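Local atomic coordinates of UDP-glucose 6-dehydrogenase (Pyrobaculum islandicum, PDB entry 3VTF), a protein that probably oxidises UDP-glucose to UDP-glucuronate with two molecules of NAD(+), in the manner of the UDP-glucose/GDP-mannose dehydrogenase family. Residues L331-A342 with L362-D373. Residues are numbered along the deposited sequence; the frame is centred on the assembly and turned at random.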
loop_
_atom_site.group_PDB
_atom_site.type_symbol
_atom_site.label_atom_id
_atom_site.label_comp_id
_atom_site.label_asym_id
_atom_site.label_seq_id
_atom_site.Cartn_x
_atom_site.Cartn_y
_atom_site.Cartn_z
ATOM N N LEU A 331 -6.885 32.167 17.186
ATOM C CA LEU A 331 -7.584 32.508 15.942
ATOM C C LEU A 331 -8.746 33.513 16.068
ATOM O O LEU A 331 -9.157 34.078 15.060
ATOM C CB LEU A 331 -8.099 31.211 15.229
ATOM C CG LEU A 331 -6.988 30.191 14.909
ATOM C CD1 LEU A 331 -7.552 28.890 14.294
ATOM C CD2 LEU A 331 -5.947 30.814 13.960
ATOM N N ARG A 332 -9.270 33.713 17.289
ATOM C CA ARG A 332 -10.444 34.613 17.506
ATOM C C ARG A 332 -10.248 35.969 16.827
ATOM O O ARG A 332 -9.241 36.620 17.047
ATOM C CB ARG A 332 -10.724 34.798 18.985
ATOM C CG ARG A 332 -11.397 33.570 19.579
ATOM C CD ARG A 332 -12.287 33.859 20.799
ATOM N NE ARG A 332 -12.552 32.618 21.584
ATOM C CZ ARG A 332 -11.608 31.942 22.238
ATOM N NH1 ARG A 332 -10.349 32.386 22.185
ATOM N NH2 ARG A 332 -11.890 30.836 22.957
ATOM N N GLY A 333 -11.171 36.339 15.939
ATOM C CA GLY A 333 -11.154 37.645 15.298
ATOM C C GLY A 333 -10.123 37.733 14.205
ATOM O O GLY A 333 -10.025 38.759 13.530
ATOM N N ARG A 334 -9.346 36.663 13.984
ATOM C CA ARG A 334 -8.231 36.792 13.047
ATOM C C ARG A 334 -8.719 36.554 11.630
ATOM O O ARG A 334 -9.661 35.841 11.419
ATOM C CB ARG A 334 -7.098 35.844 13.469
ATOM C CG ARG A 334 -5.737 36.465 13.441
ATOM C CD ARG A 334 -5.568 37.587 14.453
ATOM N NE ARG A 334 -5.418 36.962 15.760
ATOM C CZ ARG A 334 -4.248 36.614 16.284
ATOM N NH1 ARG A 334 -3.148 36.847 15.580
ATOM N NH2 ARG A 334 -4.196 36.019 17.488
ATOM N N HIS A 335 -8.084 37.173 10.654
ATOM C CA HIS A 335 -8.496 37.100 9.295
ATOM C C HIS A 335 -7.701 35.961 8.688
ATOM O O HIS A 335 -6.491 36.078 8.530
ATOM C CB HIS A 335 -8.111 38.420 8.581
ATOM C CG HIS A 335 -9.084 39.571 8.800
ATOM N ND1 HIS A 335 -9.192 40.235 9.971
ATOM C CD2 HIS A 335 -9.977 40.177 7.930
ATOM C CE1 HIS A 335 -10.125 41.199 9.858
ATOM N NE2 HIS A 335 -10.610 41.153 8.612
ATOM N N VAL A 336 -8.383 34.903 8.254
ATOM C CA VAL A 336 -7.715 33.642 7.765
ATOM C C VAL A 336 -8.377 33.155 6.485
ATOM O O VAL A 336 -9.588 33.200 6.374
ATOM C CB VAL A 336 -7.830 32.527 8.839
ATOM C CG1 VAL A 336 -7.260 31.238 8.281
ATOM C CG2 VAL A 336 -7.185 32.985 10.190
ATOM N N GLY A 337 -7.581 32.758 5.495
ATOM C CA GLY A 337 -8.116 32.275 4.239
ATOM C C GLY A 337 -8.003 30.762 4.055
ATOM O O GLY A 337 -7.082 30.094 4.590
ATOM N N VAL A 338 -8.875 30.224 3.207
ATOM C CA VAL A 338 -8.708 28.874 2.769
ATOM C C VAL A 338 -8.643 28.946 1.282
ATOM O O VAL A 338 -9.625 29.341 0.652
ATOM C CB VAL A 338 -9.900 27.973 3.202
ATOM C CG1 VAL A 338 -9.773 26.567 2.613
ATOM C CG2 VAL A 338 -10.081 28.028 4.699
ATOM N N LEU A 339 -7.530 28.463 0.718
ATOM C CA LEU A 339 -7.334 28.298 -0.703
ATOM C C LEU A 339 -7.731 26.904 -1.133
ATOM O O LEU A 339 -6.964 25.956 -0.898
ATOM C CB LEU A 339 -5.881 28.578 -1.153
ATOM C CG LEU A 339 -5.488 30.075 -1.109
ATOM C CD1 LEU A 339 -3.977 30.289 -1.375
ATOM C CD2 LEU A 339 -6.374 30.859 -2.088
ATOM N N GLY A 340 -8.912 26.762 -1.767
ATOM C CA GLY A 340 -9.298 25.450 -2.306
ATOM C C GLY A 340 -10.501 24.900 -1.500
ATOM O O GLY A 340 -10.415 24.771 -0.290
ATOM N N LEU A 341 -11.630 24.645 -2.182
ATOM C CA LEU A 341 -12.796 24.128 -1.542
ATOM C C LEU A 341 -13.228 22.847 -2.260
ATOM O O LEU A 341 -13.889 22.022 -1.653
ATOM C CB LEU A 341 -13.930 25.149 -1.633
ATOM C CG LEU A 341 -13.674 26.436 -0.864
ATOM C CD1 LEU A 341 -14.718 27.503 -1.181
ATOM C CD2 LEU A 341 -13.593 26.212 0.650
ATOM N N ALA A 342 -12.984 22.736 -3.577
ATOM C CA ALA A 342 -13.257 21.469 -4.286
ATOM C C ALA A 342 -12.475 20.342 -3.598
ATOM O O ALA A 342 -11.386 20.578 -3.084
ATOM C CB ALA A 342 -12.828 21.547 -5.741
ATOM N N LEU A 362 -12.196 26.535 11.363
ATOM C CA LEU A 362 -11.751 27.910 11.599
ATOM C C LEU A 362 -12.919 28.733 12.205
ATOM O O LEU A 362 -12.708 29.520 13.135
ATOM C CB LEU A 362 -11.254 28.513 10.289
ATOM C CG LEU A 362 -9.894 27.908 9.763
ATOM C CD1 LEU A 362 -9.691 28.592 8.435
ATOM C CD2 LEU A 362 -8.734 28.170 10.736
ATOM N N LEU A 363 -14.104 28.600 11.617
ATOM C CA LEU A 363 -15.315 29.299 12.081
ATOM C C LEU A 363 -15.620 29.010 13.513
ATOM O O LEU A 363 -15.740 29.930 14.298
ATOM C CB LEU A 363 -16.516 28.975 11.235
ATOM C CG LEU A 363 -16.533 29.598 9.860
ATOM C CD1 LEU A 363 -17.681 28.987 9.060
ATOM C CD2 LEU A 363 -16.567 31.128 9.881
ATOM N N GLU A 364 -15.678 27.747 13.858
ATOM C CA GLU A 364 -15.837 27.289 15.224
ATOM C C GLU A 364 -14.761 27.861 16.177
ATOM O O GLU A 364 -14.935 27.918 17.394
ATOM C CB GLU A 364 -15.872 25.755 15.128
ATOM C CG GLU A 364 -16.030 24.924 16.384
ATOM C CD GLU A 364 -16.078 23.417 16.052
ATOM O OE1 GLU A 364 -15.028 22.833 15.689
ATOM O OE2 GLU A 364 -17.166 22.792 16.152
ATOM N N ARG A 365 -13.637 28.329 15.652
ATOM C CA ARG A 365 -12.667 28.988 16.531
ATOM C C ARG A 365 -12.701 30.531 16.480
ATOM O O ARG A 365 -11.753 31.188 16.921
ATOM C CB ARG A 365 -11.234 28.429 16.349
ATOM C CG ARG A 365 -11.011 27.089 17.057
ATOM C CD ARG A 365 -9.963 26.283 16.307
ATOM N NE ARG A 365 -10.271 24.844 16.290
ATOM C CZ ARG A 365 -9.455 23.875 16.718
ATOM N NH1 ARG A 365 -8.211 24.137 17.209
ATOM N NH2 ARG A 365 -9.888 22.616 16.635
ATOM N N GLY A 366 -13.761 31.103 15.914
ATOM C CA GLY A 366 -13.919 32.587 15.967
ATOM C C GLY A 366 -13.093 33.347 14.939
ATOM O O GLY A 366 -12.982 34.572 14.997
ATOM N N ALA A 367 -12.506 32.631 13.969
ATOM C CA ALA A 367 -11.838 33.290 12.822
ATOM C C ALA A 367 -12.827 33.919 11.862
ATOM O O ALA A 367 -13.952 33.422 11.658
ATOM C CB ALA A 367 -10.909 32.331 12.049
ATOM N N ARG A 368 -12.385 35.006 11.259
ATOM C CA ARG A 368 -13.071 35.593 10.131
ATOM C C ARG A 368 -12.472 34.912 8.925
ATOM O O ARG A 368 -11.292 35.157 8.591
ATOM C CB ARG A 368 -12.820 37.114 10.021
ATOM C CG ARG A 368 -12.917 37.911 11.324
ATOM C CD ARG A 368 -12.727 39.387 10.993
ATOM N NE ARG A 368 -13.294 40.293 11.996
ATOM C CZ ARG A 368 -13.634 41.569 11.763
ATOM N NH1 ARG A 368 -13.489 42.123 10.565
ATOM N NH2 ARG A 368 -14.147 42.301 12.739
ATOM N N VAL A 369 -13.283 34.097 8.259
ATOM C CA VAL A 369 -12.826 33.193 7.174
ATOM C C VAL A 369 -13.136 33.688 5.772
ATOM O O VAL A 369 -14.288 34.015 5.420
ATOM C CB VAL A 369 -13.483 31.802 7.354
ATOM C CG1 VAL A 369 -13.090 30.829 6.248
ATOM C CG2 VAL A 369 -13.093 31.263 8.686
ATOM N N TYR A 370 -12.097 33.707 4.962
ATOM C CA TYR A 370 -12.183 34.011 3.556
ATOM C C TYR A 370 -11.888 32.729 2.836
ATOM O O TYR A 370 -10.990 31.954 3.257
ATOM C CB TYR A 370 -11.122 35.037 3.184
ATOM C CG TYR A 370 -11.306 36.308 3.956
ATOM C CD1 TYR A 370 -11.836 37.472 3.326
ATOM C CD2 TYR A 370 -10.960 36.371 5.306
ATOM C CE1 TYR A 370 -12.025 38.660 4.065
ATOM C CE2 TYR A 370 -11.139 37.538 6.051
ATOM C CZ TYR A 370 -11.666 38.676 5.434
ATOM O OH TYR A 370 -11.771 39.789 6.232
ATOM N N VAL A 371 -12.570 32.499 1.726
ATOM C CA VAL A 371 -12.319 31.315 0.919
ATOM C C VAL A 371 -12.218 31.643 -0.562
ATOM O O VAL A 371 -12.770 32.622 -1.015
ATOM C CB VAL A 371 -13.412 30.242 1.120
ATOM C CG1 VAL A 371 -13.574 29.910 2.586
ATOM C CG2 VAL A 371 -14.723 30.686 0.508
ATOM N N HIS A 372 -11.495 30.821 -1.302
ATOM C CA HIS A 372 -11.489 30.869 -2.744
ATOM C C HIS A 372 -11.434 29.495 -3.343
ATOM O O HIS A 372 -10.857 28.590 -2.761
ATOM C CB HIS A 372 -10.303 31.672 -3.265
ATOM C CG HIS A 372 -10.116 31.572 -4.756
ATOM N ND1 HIS A 372 -9.332 30.662 -5.317
ATOM C CD2 HIS A 372 -10.665 32.302 -5.791
ATOM C CE1 HIS A 372 -9.364 30.801 -6.640
ATOM N NE2 HIS A 372 -10.181 31.803 -6.929
ATOM N N ASP A 373 -12.029 29.323 -4.515
ATOM C CA ASP A 373 -11.775 28.159 -5.353
ATOM C C ASP A 373 -11.970 28.564 -6.793
ATOM O O ASP A 373 -12.848 29.336 -7.076
ATOM C CB ASP A 373 -12.718 27.006 -4.999
ATOM C CG ASP A 373 -12.337 25.711 -5.670
ATOM O OD1 ASP A 373 -11.615 24.919 -5.063
ATOM O OD2 ASP A 373 -12.741 25.493 -6.811
#
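The backbone N and O of Val336 and Val338 hydrogen-bond to those of Arg368, Tyr370 and His372, in parallel strands 335-339 and 368-372. Val336 N binds Arg368 O, Tyr370 N returns to Val336 O (2.9 Å), and the alternation runs on to Gly340 N. Beyond one end of the ladder, Gly333 N meets Gly366 O at 2.7 Å from above the carbonyl plane; Gly366 also closes the Schellman motif ending helix 354-364.

Asp373 OD1 takes two further amides, Leu341 N (2.9 Å) and Ala342 N (3.0 Å), from the same face of its carboxylate, and Trp410 NE1 as well. CG stands anti to the backbone N (chi1 -170°), turning the carboxylate to the loop after strand 335-339. An alanine here would remove this acceptor and would probably let the Leu341-Ala342 loop shift, its amides left without their mate.

Leu362 CD1 wedges against Val336 CG1 (3.6 Å) and Val338 CG2, and the Leu341 side chain crosses that of Val371 at about a right angle, CD1 against CG2. On the other face of the sheet, Arg368 CD lies over the His335 ring in a CH-pi contact, 3.7 Å from its centroid.

Strand 335-339, helix 354-364 and strand 368-372 form a beta-alpha-beta crossover of the Rossmann-like UDP-binding domain, Ala342 leading into UDP-glucose-binding Phe343 and Lys344.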